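PDB 6YJO: FAD-binding PCMH-type domain-containing protein from Gibberella zeae, which carries a covalently linked FAD and probably acts as an oxidoreductase of the oxygen-dependent, berberine-bridge-like flavoenzyme family. Local coordinates for residues P48-S51 / A52-K56; N251-E254 / A255-G258; T356-Q359 / V360-F363; F435-L438 / K439-D443; E468-V471 / K472-G476. All coordinates share one frame; numbering follows the deposited sequence.

Contact 1. Residues P48-S51 / A52-K56; sequences PRDS and AQWVK
Ser-51 OG is gripped twice: Trp-54 N donates to it at 3.3 Å, and its own hydroxyl donates to Pro-48 O at 2.7 Å. The first of these is an N-cap bond, placing Ser-51 at the start of helix 52-57, and the second ties that cap to a type II beta turn running from Pro-48 to Ser-51. A chi1 of 60° sets OG between the backbone N and the carbonyl carbon, where it can serve both partners. The first full helical bond, Val-55 N to Ser-51 O, follows at 3.2 Å.

The rest of the contact is built on the indole of Trp-54. Its CG lies anti to the backbone N (chi1 176°), which turns the ring back over the turn. Asp-50 N sits 3.3 Å from Trp-54 CG, above the ring face, and Arg-49 CD covers the six-membered ring on the same face in a CH-pi contact, 4.0 Å from its centroid. The guanidinium plane lies 30° from that of the ring, so the arginine head leans over the indole without stacking flat. Beyond the contact, Trp-54 also packs on Ile-47 and Pro-69, and Arg-49 NH1 makes a weak hydrogen bond to Ala-70 O. Arg-49 NH1 comes to 3.8 Å from Trp-54 CH2, above and outside that corner of the ring.

Contact 2. Residues N251-E254 / A255-G258; sequences NENE and AVEG
Ala-255 N is shared between two carbonyls. Its main hydrogen bond goes to Asn-251 O at 2.9 Å. A weak second bond runs from Ala-255 N to Glu-252 O at 3.1 Å. Glu-252 O is in turn the acceptor for Val-256 N, and so it serves two donors. One residue on, Glu-257 N reaches Asn-253 O at 3.4 Å, a weak bond, while Gly-258 N closes the next turn on Glu-254 O at 3.0 Å.

The amides at the start of the helix have no preceding turn to bond to, and here a side chain takes over. Asn-251 is the N-cap of helix 252-268: its OD1 accepts from Glu-254 N at 2.7 Å with an N-H...O angle of 158°. Asn-251 CG lies between its backbone N and carbonyl carbon (chi1 58°), which bends the amide back toward the first turn.

Side chains line the same turn. Val-256 CG2 rests 3.4 Å from Asn-253 O, and its CG1 lies against Glu-252 O. Asn-253 and Glu-257 run alongside each other with amide and carboxylate planes 53° apart; their OD1 and OE2 stand 3.6 Å apart, both acceptors. The charge of Glu-257 is met elsewhere, by a salt bridge from OE1 to Arg-357 NH2 on helix 357-371, whose Phe-368 also touches Ala-255.

Contact 3. Residues T356-Q359 / V360-F363; sequences TRNQ and VKSF
The Asn-358 amide runs alongside Lys-361, pointing the same way, and its ND2 stands 4.1 Å from Lys-361 NZ, two donors that make no bond with each other. The Phe-363 ring leads off the turn to an edge-to-face contact with Trp-419 and packs on Ser-444 and Val-445 of helix 431-446, while the Arg-357 guanidinium turns to Glu-257 of helix 252-268. The aliphatic chain of Lys-361 crosses that of Arg-357, with Lys-361 CD 3.8 Å from Arg-357 CG.

The amide of Gln-359 has a different task, reaching back to the start of the helix. Thr-356 and Gln-359 form a capping box: Gln-359 N donates to Thr-356 OG1 at 3.2 Å, and Thr-356 N donates to Gln-359 OE1 at 2.9 Å. The return bond is almost straight at the hydrogen (173°), yet Thr-356 N stands 51° out of the amide's carbonyl plane. Gln-359 CG lies beside the backbone N (chi1 -84°) and the chain is extended beyond it, which carries OE1 back to Thr-356.

Past the box, Val-360 N bonds to Thr-356 O at 3.0 Å, and Val-360 CG2 lies 3.3 Å from that same oxygen. Ser-362 OG is hydrogen-bonded to Ser-444 O of helix 431-446, while Val-360 packs on Leu-259 and Leu-260 of helix 252-268.

Contact 4. Residues F435-L438 / K439-D443; sequences FTVL and KRFRD
Val-437 and Phe-441 lie side by side, pointing the same way from successive turns of helix 431-446. Val-437 CG2, anti to its own nitrogen, meets the far end of the ring at CZ, 3.7 Å away. Val-437 O sits over the face of that ring, 3.3 Å above its plane and displaced toward the rim, while accepting from Phe-441 N at 3.0 Å. Leu-438 adds a looser flank, its CD2 4.3 Å from Phe-441 CD2.

Thr-436 and Arg-440 are set differently, the arginine chain crossing over the threonine. A bend at chi3 (43°) folds the guanidinium back, so that Arg-440 NH1 comes to 3.8 Å from Thr-436 CG2, its methyl branch. Thr-436 OG1 is instead hydrogen-bonded to Asn-432 O. Backbone bonds from Lys-439, Arg-440 and Arg-442 complete the turns.

The apolar side of the helix lies on the seven-stranded antiparallel sheet, Leu-438 and Phe-441 both touching Phe-421, and Phe-441 meets Trp-380 edge-to-face. Arg-442 forms a salt bridge with Asp-462. The chemistry is thus divided: hydrocarbon and ring contacts face the sheet and helix 357-371, whereas the Thr-436 and Arg-440 contact on the exposed side is van der Waals in kind, without a hydrogen bond between their side chains.

Contact 5. Residues E468-V471 / K472-G476; sequences EEAV and KRYYG
Helix 467-475, in the berberine-like region of the chain, carries this contact along its last two turns; Gly-476, with positive phi, is the first residue to leave helical phi/psi. Glu-469 and Arg-473 form a salt bridge one turn apart: Arg-473 NE donates to Glu-469 OE2 at 3.1 Å, with an N-H...O angle of 169°. The oxygen lies close to the guanidinium plane, at its edge, but the donor stands 57° out of the carboxylate plane, and the two groups are turned 70° against each other. A bend at chi2 in both side chains brings them together.

Tyr-474 folds back over Ala-470. Ala-470 O lies 3.2 Å from Tyr-474 CG, above the ring face, and Ala-470 CB makes an off-centre CH-pi contact, 4.2 Å from the ring centroid. Val-471 CB touches Tyr-475 CD2 at 4.0 Å.

Arg-473 NH2 also pairs with Asp-451, which Lys-472 NZ engages through its other oxygen, and Arg-473 makes a cation-pi contact with Trp-454. With carboxylates at two of its nitrogens, the buried guanidinium probably stays charged; NE, NH2 and NH1 are bonded to Glu-469, Asp-451 and Trp-454 O, which would restrict its rotation.

In the fold
Contacts 2, 3 and 4 lie on helices 252-268, 357-371 and 431-446. Contacts 2 and 3 are the closest pair, with centres 10 Å apart, and join directly: Glu-257 OE1 meets Arg-357 NH2 at 2.7 Å. Contact 3 touches contact 4 more lightly, Phe-363 CD1 lying 4.3 Å from Phe-441 O. Contact 5 follows on the next helix, its nearest atoms about 6 Å from contact 4; Asp-462 links them, salt-bridged to Arg-442 and weakly hydrogen-bonded through its backbone N to Tyr-474 OH. Contact 5 is also nearer the cofactor, the Tyr-475 side chain being about 8 Å from FAD against about 14 Å for Leu-438. Contact 1 stands apart, its centre at least 36 Å from every other.

Contact 1. Residues P48-S51 / A52-K56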
loop_
_atom_site.group_PDB
_atom_site.type_symbol
_atom_site.label_atom_id
_atom_site.label_comp_id
_atom_site.label_asym_id
_atom_site.label_seq_id
_atom_site.Cartn_x
_atom_site.Cartn_y
_atom_site.Cartn_z
ATOM N N PRO A 48 -12.577 -11.625 24.229
ATOM C CA PRO A 48 -13.139 -12.945 24.553
ATOM C C PRO A 48 -13.803 -13.578 23.341
ATOM O O PRO A 48 -14.495 -12.915 22.565
ATOM C CB PRO A 48 -14.152 -12.635 25.665
ATOM C CG PRO A 48 -14.503 -11.199 25.477
ATOM C CD PRO A 48 -13.265 -10.539 24.943
ATOM N N ARG A 49 -13.580 -14.882 23.187
ATOM C CA ARG A 49 -14.073 -15.611 22.027
ATOM C C ARG A 49 -15.585 -15.463 21.882
ATOM O O ARG A 49 -16.322 -15.367 22.867
ATOM C CB ARG A 49 -13.705 -17.092 22.146
ATOM C CG ARG A 49 -14.063 -17.940 20.937
ATOM C CD ARG A 49 -12.865 -18.125 20.019
ATOM N NE ARG A 49 -13.145 -19.058 18.930
ATOM C CZ ARG A 49 -12.230 -19.498 18.071
ATOM N NH1 ARG A 49 -10.971 -19.094 18.174
ATOM N NH2 ARG A 49 -12.575 -20.347 17.111
ATOM N N ASP A 50 -16.038 -15.433 20.628
ATOM C CA ASP A 50 -17.465 -15.477 20.289
ATOM C C ASP A 50 -18.290 -14.479 21.102
ATOM O O ASP A 50 -19.477 -14.697 21.357
ATOM C CB ASP A 50 -18.021 -16.893 20.464
ATOM C CG ASP A 50 -17.293 -17.907 19.609
ATOM O OD1 ASP A 50 -16.982 -17.584 18.442
ATOM O OD2 ASP A 50 -17.021 -19.021 20.107
ATOM N N SER A 51 -17.671 -13.377 21.516
ATOM C CA SER A 51 -18.397 -12.292 22.152
ATOM C C SER A 51 -18.920 -11.335 21.081
ATOM O O SER A 51 -18.664 -11.500 19.886
ATOM C CB SER A 51 -17.506 -11.561 23.155
ATOM O OG SER A 51 -16.368 -11.006 22.520
ATOM N N ALA A 52 -19.673 -10.320 21.511
ATOM C CA ALA A 52 -20.132 -9.304 20.568
ATOM C C ALA A 52 -18.954 -8.605 19.903
ATOM O O ALA A 52 -18.955 -8.395 18.684
ATOM C CB ALA A 52 -21.026 -8.288 21.278
ATOM N N GLN A 53 -17.934 -8.241 20.684
ATOM C CA GLN A 53 -16.763 -7.592 20.105
ATOM C C GLN A 53 -16.002 -8.537 19.183
ATOM O O GLN A 53 -15.433 -8.095 18.177
ATOM C CB GLN A 53 -15.844 -7.079 21.214
ATOM C CG GLN A 53 -14.654 -6.270 20.719
ATOM C CD GLN A 53 -15.067 -5.106 19.842
ATOM O OE1 GLN A 53 -16.121 -4.503 20.044
ATOM N NE2 GLN A 53 -14.239 -4.790 18.852
ATOM N N TRP A 54 -15.982 -9.833 19.507
ATOM C CA TRP A 54 -15.318 -10.802 18.641
ATOM C C TRP A 54 -15.947 -10.833 17.252
ATOM O O TRP A 54 -15.241 -11.024 16.256
ATOM C CB TRP A 54 -15.367 -12.195 19.274
ATOM C CG TRP A 54 -14.790 -13.276 18.398
ATOM C CD1 TRP A 54 -15.422 -13.937 17.382
ATOM C CD2 TRP A 54 -13.465 -13.821 18.465
ATOM N NE1 TRP A 54 -14.573 -14.854 16.811
ATOM C CE2 TRP A 54 -13.365 -14.803 17.457
ATOM C CE3 TRP A 54 -12.353 -13.574 19.278
ATOM C CZ2 TRP A 54 -12.197 -15.537 17.244
ATOM C CZ3 TRP A 54 -11.198 -14.304 19.063
ATOM C CH2 TRP A 54 -11.129 -15.271 18.055
ATOM N N VAL A 55 -17.265 -10.645 17.162
ATOM C CA VAL A 55 -17.924 -10.678 15.860
ATOM C C VAL A 55 -17.657 -9.386 15.094
ATOM O O VAL A 55 -17.661 -9.382 13.859
ATOM C CB VAL A 55 -19.435 -10.940 16.030
ATOM C CG1 VAL A 55 -20.231 -9.635 16.044
ATOM C CG2 VAL A 55 -19.931 -11.871 14.938
ATOM N N LYS A 56 -17.419 -8.282 15.808
ATOM C CA LYS A 56 -17.136 -6.998 15.185
ATOM C C LYS A 56 -15.673 -6.862 14.785
ATOM O O LYS A 56 -15.367 -6.104 13.860
ATOM C CB LYS A 56 -17.531 -5.876 16.153
ATOM C CG LYS A 56 -17.769 -4.510 15.519
ATOM C CD LYS A 56 -18.199 -3.490 16.567
ATOM C CE LYS A 56 -19.654 -3.657 16.985
ATOM N NZ LYS A 56 -20.610 -3.181 15.955
#

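Contact 2. Residues N251-E254 / A255-G258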
loop_
_atom_site.group_PDB
_atom_site.type_symbol
_atom_site.label_atom_id
_atom_site.label_comp_id
_atom_site.label_asym_id
_atom_site.label_seq_id
_atom_site.Cartn_x
_atom_site.Cartn_y
_atom_site.Cartn_z
ATOM N N ASN A 251 -11.875 6.734 -27.379
ATOM C CA ASN A 251 -12.108 5.495 -28.100
ATOM C C ASN A 251 -10.805 4.699 -28.139
ATOM O O ASN A 251 -9.744 5.201 -27.768
ATOM C CB ASN A 251 -12.633 5.786 -29.512
ATOM C CG ASN A 251 -11.686 6.652 -30.328
ATOM O OD1 ASN A 251 -10.493 6.380 -30.415
ATOM N ND2 ASN A 251 -12.218 7.710 -30.921
ATOM N N GLU A 252 -10.900 3.441 -28.579
ATOM C CA GLU A 252 -9.740 2.550 -28.556
ATOM C C GLU A 252 -8.481 3.236 -29.070
ATOM O O GLU A 252 -7.433 3.200 -28.417
ATOM C CB GLU A 252 -10.020 1.295 -29.383
ATOM C CG GLU A 252 -8.816 0.370 -29.474
ATOM C CD GLU A 252 -9.159 -1.010 -30.003
ATOM O OE1 GLU A 252 -10.350 -1.376 -29.985
ATOM O OE2 GLU A 252 -8.233 -1.725 -30.437
ATOM N N ASN A 253 -8.566 3.872 -30.239
ATOM C CA ASN A 253 -7.374 4.436 -30.859
ATOM C C ASN A 253 -6.964 5.767 -30.243
ATOM O O ASN A 253 -5.780 6.114 -30.298
ATOM C CB ASN A 253 -7.580 4.602 -32.365
ATOM C CG ASN A 253 -6.422 5.309 -33.025
ATOM O OD1 ASN A 253 -5.347 4.736 -33.199
ATOM N ND2 ASN A 253 -6.631 6.567 -33.392
ATOM N N GLU A 254 -7.904 6.524 -29.667
ATOM C CA GLU A 254 -7.528 7.683 -28.868
ATOM C C GLU A 254 -6.903 7.286 -27.540
ATOM O O GLU A 254 -6.272 8.131 -26.898
ATOM C CB GLU A 254 -8.738 8.579 -28.599
ATOM C CG GLU A 254 -9.088 9.513 -29.741
ATOM C CD GLU A 254 -10.267 10.405 -29.414
ATOM O OE1 GLU A 254 -11.026 10.073 -28.480
ATOM O OE2 GLU A 254 -10.431 11.442 -30.093
ATOM N N ALA A 255 -7.071 6.032 -27.116
ATOM C CA ALA A 255 -6.441 5.540 -25.900
ATOM C C ALA A 255 -5.041 4.988 -26.143
ATOM O O ALA A 255 -4.188 5.101 -25.258
ATOM C CB ALA A 255 -7.312 4.460 -25.254
ATOM N N VAL A 256 -4.769 4.393 -27.310
ATOM C CA VAL A 256 -3.394 3.987 -27.603
ATOM C C VAL A 256 -2.506 5.219 -27.703
ATOM O O VAL A 256 -1.348 5.197 -27.278
ATOM C CB VAL A 256 -3.309 3.119 -28.882
ATOM C CG1 VAL A 256 -4.491 2.164 -29.000
ATOM C CG2 VAL A 256 -3.148 3.966 -30.153
ATOM N N GLU A 257 -3.044 6.319 -28.241
ATOM C CA GLU A 257 -2.283 7.562 -28.328
ATOM C C GLU A 257 -2.185 8.234 -26.966
ATOM O O GLU A 257 -1.090 8.583 -26.510
ATOM C CB GLU A 257 -2.932 8.502 -29.345
ATOM C CG GLU A 257 -2.116 8.724 -30.608
ATOM C CD GLU A 257 -1.760 7.428 -31.314
ATOM O OE1 GLU A 257 -0.556 7.107 -31.391
ATOM O OE2 GLU A 257 -2.685 6.730 -31.782
ATOM N N GLY A 258 -3.324 8.417 -26.295
ATOM C CA GLY A 258 -3.322 9.141 -25.035
ATOM C C GLY A 258 -2.421 8.508 -23.991
ATOM O O GLY A 258 -1.730 9.208 -23.248
#

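Contact 3. Residues T356-Q359 / V360-F363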
loop_
_atom_site.group_PDB
_atom_site.type_symbol
_atom_site.label_atom_id
_atom_site.label_comp_id
_atom_site.label_asym_id
_atom_site.label_seq_id
_atom_site.Cartn_x
_atom_site.Cartn_y
_atom_site.Cartn_z
ATOM N N THR A 356 5.496 -0.512 -24.925
ATOM C CA THR A 356 5.708 -0.288 -26.347
ATOM C C THR A 356 4.387 0.053 -27.029
ATOM O O THR A 356 3.307 -0.180 -26.484
ATOM C CB THR A 356 6.318 -1.529 -27.001
ATOM O OG1 THR A 356 5.357 -2.590 -26.991
ATOM C CG2 THR A 356 7.565 -1.969 -26.256
ATOM N N ARG A 357 4.484 0.605 -28.244
ATOM C CA ARG A 357 3.281 0.919 -29.013
ATOM C C ARG A 357 2.341 -0.277 -29.073
ATOM O O ARG A 357 1.135 -0.147 -28.844
ATOM C CB ARG A 357 3.656 1.368 -30.429
ATOM C CG ARG A 357 2.445 1.517 -31.351
ATOM C CD ARG A 357 2.681 2.511 -32.481
ATOM N NE ARG A 357 2.752 3.888 -31.994
ATOM C CZ ARG A 357 1.699 4.684 -31.815
ATOM N NH1 ARG A 357 0.470 4.255 -32.080
ATOM N NH2 ARG A 357 1.874 5.921 -31.366
ATOM N N ASN A 358 2.884 -1.459 -29.374
ATOM C CA ASN A 358 2.059 -2.647 -29.554
ATOM C C ASN A 358 1.526 -3.190 -28.236
ATOM O O ASN A 358 0.465 -3.825 -28.228
ATOM C CB ASN A 358 2.860 -3.728 -30.283
ATOM C CG ASN A 358 3.457 -3.228 -31.589
ATOM O OD1 ASN A 358 4.676 -3.179 -31.746
ATOM N ND2 ASN A 358 2.594 -2.848 -32.531
ATOM N N GLN A 359 2.229 -2.946 -27.128
ATOM C CA GLN A 359 1.717 -3.342 -25.821
ATOM C C GLN A 359 0.530 -2.477 -25.417
ATOM O O GLN A 359 -0.468 -2.988 -24.896
ATOM C CB GLN A 359 2.835 -3.262 -24.782
ATOM C CG GLN A 359 3.699 -4.504 -24.745
ATOM C CD GLN A 359 5.122 -4.219 -24.301
ATOM O OE1 GLN A 359 5.400 -3.185 -23.705
ATOM N NE2 GLN A 359 6.038 -5.136 -24.618
ATOM N N VAL A 360 0.613 -1.164 -25.658
ATOM C CA VAL A 360 -0.510 -0.282 -25.356
ATOM C C VAL A 360 -1.701 -0.613 -26.247
ATOM O O VAL A 360 -2.854 -0.439 -25.836
ATOM C CB VAL A 360 -0.094 1.196 -25.503
ATOM C CG1 VAL A 360 -1.227 2.120 -25.071
ATOM C CG2 VAL A 360 1.157 1.484 -24.685
ATOM N N LYS A 361 -1.453 -1.103 -27.467
ATOM C CA LYS A 361 -2.551 -1.458 -28.361
ATOM C C LYS A 361 -3.251 -2.731 -27.895
ATOM O O LYS A 361 -4.476 -2.845 -28.011
ATOM C CB LYS A 361 -2.035 -1.605 -29.798
ATOM C CG LYS A 361 -1.676 -0.276 -30.455
ATOM C CD LYS A 361 -0.794 -0.442 -31.694
ATOM C CE LYS A 361 -1.561 -0.977 -32.901
ATOM N NZ LYS A 361 -0.712 -1.011 -34.130
ATOM N N SER A 362 -2.496 -3.690 -27.347
ATOM C CA SER A 362 -3.104 -4.916 -26.836
ATOM C C SER A 362 -3.970 -4.634 -25.615
ATOM O O SER A 362 -5.045 -5.223 -25.463
ATOM C CB SER A 362 -2.019 -5.940 -26.499
ATOM O OG SER A 362 -2.580 -7.095 -25.895
ATOM N N PHE A 363 -3.517 -3.738 -24.734
ATOM C CA PHE A 363 -4.314 -3.381 -23.565
ATOM C C PHE A 363 -5.614 -2.704 -23.978
ATOM O O PHE A 363 -6.687 -3.036 -23.466
ATOM C CB PHE A 363 -3.503 -2.470 -22.640
ATOM C CG PHE A 363 -4.320 -1.813 -21.558
ATOM C CD1 PHE A 363 -4.989 -2.576 -20.617
ATOM C CD2 PHE A 363 -4.411 -0.432 -21.480
ATOM C CE1 PHE A 363 -5.740 -1.975 -19.622
ATOM C CE2 PHE A 363 -5.159 0.176 -20.488
ATOM C CZ PHE A 363 -5.826 -0.599 -19.556
#

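Contact 4. Residues F435-L438 / K439-D443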
loop_
_atom_site.group_PDB
_atom_site.type_symbol
_atom_site.label_atom_id
_atom_site.label_comp_id
_atom_site.label_asym_id
_atom_site.label_seq_id
_atom_site.Cartn_x
_atom_site.Cartn_y
_atom_site.Cartn_z
ATOM N N PHE A 435 -12.317 -12.651 -11.241
ATOM C CA PHE A 435 -10.889 -12.950 -11.344
ATOM C C PHE A 435 -10.436 -12.992 -12.800
ATOM O O PHE A 435 -9.329 -12.546 -13.123
ATOM C CB PHE A 435 -10.567 -14.284 -10.662
ATOM C CG PHE A 435 -11.015 -14.373 -9.227
ATOM C CD1 PHE A 435 -10.827 -13.319 -8.349
ATOM C CD2 PHE A 435 -11.611 -15.529 -8.758
ATOM C CE1 PHE A 435 -11.237 -13.417 -7.027
ATOM C CE2 PHE A 435 -12.024 -15.631 -7.442
ATOM C CZ PHE A 435 -11.836 -14.576 -6.576
ATOM N N THR A 436 -11.273 -13.529 -13.694
ATOM C CA THR A 436 -10.882 -13.660 -15.096
ATOM C C THR A 436 -10.683 -12.301 -15.756
ATOM O O THR A 436 -9.725 -12.108 -16.513
ATOM C CB THR A 436 -11.932 -14.458 -15.869
ATOM O OG1 THR A 436 -12.116 -15.744 -15.263
ATOM C CG2 THR A 436 -11.493 -14.632 -17.318
ATOM N N VAL A 437 -11.582 -11.350 -15.495
ATOM C CA VAL A 437 -11.566 -10.098 -16.246
ATOM C C VAL A 437 -10.352 -9.257 -15.868
ATOM O O VAL A 437 -9.699 -8.669 -16.737
ATOM C CB VAL A 437 -12.889 -9.340 -16.031
ATOM C CG1 VAL A 437 -13.024 -8.866 -14.581
ATOM C CG2 VAL A 437 -13.005 -8.184 -17.010
ATOM N N LEU A 438 -10.021 -9.188 -14.575
ATOM C CA LEU A 438 -8.846 -8.422 -14.169
ATOM C C LEU A 438 -7.559 -9.076 -14.662
ATOM O O LEU A 438 -6.620 -8.380 -15.067
ATOM C CB LEU A 438 -8.812 -8.251 -12.648
ATOM C CG LEU A 438 -9.830 -7.300 -12.001
ATOM C CD1 LEU A 438 -9.361 -6.895 -10.609
ATOM C CD2 LEU A 438 -10.090 -6.065 -12.855
ATOM N N LYS A 439 -7.491 -10.409 -14.633
ATOM C CA LYS A 439 -6.308 -11.092 -15.147
ATOM C C LYS A 439 -6.181 -10.911 -16.655
ATOM O O LYS A 439 -5.073 -10.727 -17.173
ATOM C CB LYS A 439 -6.360 -12.579 -14.787
ATOM C CG LYS A 439 -5.115 -13.371 -15.191
ATOM C CD LYS A 439 -5.142 -14.781 -14.604
ATOM C CE LYS A 439 -3.983 -15.637 -15.101
ATOM N NZ LYS A 439 -4.408 -16.618 -16.141
ATOM N N ARG A 440 -7.303 -10.967 -17.376
ATOM C CA ARG A 440 -7.271 -10.725 -18.815
ATOM C C ARG A 440 -6.749 -9.325 -19.122
ATOM O O ARG A 440 -6.002 -9.134 -20.088
ATOM C CB ARG A 440 -8.667 -10.936 -19.406
ATOM C CG ARG A 440 -8.844 -10.408 -20.819
ATOM C CD ARG A 440 -10.132 -10.922 -21.455
ATOM N NE ARG A 440 -11.264 -10.872 -20.529
ATOM C CZ ARG A 440 -12.042 -11.906 -20.207
ATOM N NH1 ARG A 440 -11.847 -13.106 -20.741
ATOM N NH2 ARG A 440 -13.037 -11.731 -19.349
ATOM N N PHE A 441 -7.129 -8.335 -18.312
ATOM C CA PHE A 441 -6.576 -6.995 -18.484
ATOM C C PHE A 441 -5.082 -6.982 -18.184
ATOM O O PHE A 441 -4.280 -6.480 -18.981
ATOM C CB PHE A 441 -7.301 -5.997 -17.576
ATOM C CG PHE A 441 -8.741 -5.754 -17.944
ATOM C CD1 PHE A 441 -9.228 -6.074 -19.203
ATOM C CD2 PHE A 441 -9.607 -5.189 -17.023
ATOM C CE1 PHE A 441 -10.550 -5.839 -19.530
ATOM C CE2 PHE A 441 -10.926 -4.954 -17.345
ATOM C CZ PHE A 441 -11.400 -5.280 -18.600
ATOM N N ARG A 442 -4.693 -7.526 -17.029
ATOM C CA ARG A 442 -3.289 -7.507 -16.630
ATOM C C ARG A 442 -2.410 -8.223 -17.651
ATOM O O ARG A 442 -1.339 -7.722 -18.018
ATOM C CB ARG A 442 -3.143 -8.129 -15.237
ATOM C CG ARG A 442 -1.755 -8.656 -14.903
ATOM C CD ARG A 442 -1.601 -8.934 -13.408
ATOM N NE ARG A 442 -1.221 -10.320 -13.134
ATOM C CZ ARG A 442 -2.067 -11.285 -12.775
ATOM N NH1 ARG A 442 -3.365 -11.038 -12.632
ATOM N NH2 ARG A 442 -1.609 -12.509 -12.552
ATOM N N ASP A 443 -2.845 -9.388 -18.134
ATOM C CA ASP A 443 -2.027 -10.137 -19.084
ATOM C C ASP A 443 -1.887 -9.398 -20.409
ATOM O O ASP A 443 -0.823 -9.437 -21.035
ATOM C CB ASP A 443 -2.625 -11.522 -19.314
ATOM C CG ASP A 443 -2.591 -12.381 -18.070
ATOM O OD1 ASP A 443 -1.736 -12.124 -17.196
ATOM O OD2 ASP A 443 -3.417 -13.311 -17.963
#

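Contact 5. Residues E468-V471 / K472-G476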
loop_
_atom_site.group_PDB
_atom_site.type_symbol
_atom_site.label_atom_id
_atom_site.label_comp_id
_atom_site.label_asym_id
_atom_site.label_seq_id
_atom_site.Cartn_x
_atom_site.Cartn_y
_atom_site.Cartn_z
ATOM N N GLU A 468 5.133 -18.546 -4.940
ATOM C CA GLU A 468 6.301 -18.386 -5.806
ATOM C C GLU A 468 6.129 -17.202 -6.751
ATOM O O GLU A 468 7.055 -16.400 -6.920
ATOM C CB GLU A 468 6.589 -19.674 -6.595
ATOM C CG GLU A 468 5.392 -20.570 -6.939
ATOM C CD GLU A 468 5.516 -21.221 -8.319
ATOM O OE1 GLU A 468 4.479 -21.469 -8.974
ATOM O OE2 GLU A 468 6.659 -21.478 -8.752
ATOM N N GLU A 469 4.952 -17.063 -7.366
ATOM C CA GLU A 469 4.746 -15.968 -8.310
ATOM C C GLU A 469 4.634 -14.633 -7.589
ATOM O O GLU A 469 5.201 -13.627 -8.036
ATOM C CB GLU A 469 3.494 -16.226 -9.147
ATOM C CG GLU A 469 3.171 -15.130 -10.157
ATOM C CD GLU A 469 4.150 -15.088 -11.318
ATOM O OE1 GLU A 469 5.117 -15.884 -11.313
ATOM O OE2 GLU A 469 3.949 -14.265 -12.239
ATOM N N ALA A 470 3.907 -14.600 -6.471
ATOM C CA ALA A 470 3.686 -13.339 -5.773
ATOM C C ALA A 470 5.001 -12.747 -5.282
ATOM O O ALA A 470 5.298 -11.574 -5.534
ATOM C CB ALA A 470 2.725 -13.547 -4.603
ATOM N N VAL A 471 5.808 -13.547 -4.581
ATOM C CA VAL A 471 7.050 -13.015 -4.034
ATOM C C VAL A 471 8.040 -12.699 -5.151
ATOM O O VAL A 471 8.875 -11.796 -5.010
ATOM C CB VAL A 471 7.648 -13.987 -2.993
ATOM C CG1 VAL A 471 6.670 -14.199 -1.841
ATOM C CG2 VAL A 471 8.040 -15.323 -3.625
ATOM N N LYS A 472 7.971 -13.425 -6.271
ATOM C CA LYS A 472 8.791 -13.067 -7.426
ATOM C C LYS A 472 8.481 -11.652 -7.902
ATOM O O LYS A 472 9.394 -10.884 -8.229
ATOM C CB LYS A 472 8.580 -14.068 -8.564
ATOM C CG LYS A 472 9.042 -13.565 -9.937
ATOM C CD LYS A 472 9.131 -14.689 -10.965
ATOM C CE LYS A 472 9.443 -14.150 -12.360
ATOM N NZ LYS A 472 10.218 -15.114 -13.191
ATOM N N ARG A 473 7.198 -11.289 -7.939
ATOM C CA ARG A 473 6.762 -10.036 -8.542
ATOM C C ARG A 473 6.787 -8.869 -7.564
ATOM O O ARG A 473 7.122 -7.746 -7.961
ATOM C CB ARG A 473 5.351 -10.202 -9.117
ATOM C CG ARG A 473 5.246 -11.257 -10.209
ATOM C CD ARG A 473 6.032 -10.879 -11.458
ATOM N NE ARG A 473 6.025 -11.957 -12.444
ATOM C CZ ARG A 473 6.757 -11.967 -13.556
ATOM N NH1 ARG A 473 7.567 -10.953 -13.838
ATOM N NH2 ARG A 473 6.678 -13.000 -14.387
ATOM N N TYR A 474 6.435 -9.094 -6.294
ATOM C CA TYR A 474 6.476 -7.995 -5.332
ATOM C C TYR A 474 7.912 -7.612 -4.995
ATOM O O TYR A 474 8.227 -6.423 -4.853
ATOM C CB TYR A 474 5.747 -8.364 -4.038
ATOM C CG TYR A 474 4.325 -8.859 -4.172
ATOM C CD1 TYR A 474 3.577 -8.646 -5.325
ATOM C CD2 TYR A 474 3.725 -9.533 -3.118
ATOM C CE1 TYR A 474 2.274 -9.110 -5.420
ATOM C CE2 TYR A 474 2.427 -9.993 -3.203
ATOM C CZ TYR A 474 1.708 -9.784 -4.355
ATOM O OH TYR A 474 0.416 -10.243 -4.447
ATOM N N TYR A 475 8.791 -8.604 -4.856
ATOM C CA TYR A 475 10.101 -8.408 -4.259
ATOM C C TYR A 475 11.260 -8.658 -5.211
ATOM O O TYR A 475 12.402 -8.337 -4.861
ATOM C CB TYR A 475 10.240 -9.310 -3.022
ATOM C CG TYR A 475 9.071 -9.144 -2.075
ATOM C CD1 TYR A 475 8.691 -7.885 -1.633
ATOM C CD2 TYR A 475 8.320 -10.232 -1.661
ATOM C CE1 TYR A 475 7.611 -7.716 -0.784
ATOM C CE2 TYR A 475 7.241 -10.072 -0.813
ATOM C CZ TYR A 475 6.891 -8.812 -0.379
ATOM O OH TYR A 475 5.817 -8.651 0.463
ATOM N N GLY A 476 11.011 -9.215 -6.390
ATOM C CA GLY A 476 12.028 -9.222 -7.429
ATOM C C GLY A 476 13.320 -9.872 -6.976
ATOM O O GLY A 476 13.325 -10.959 -6.388
#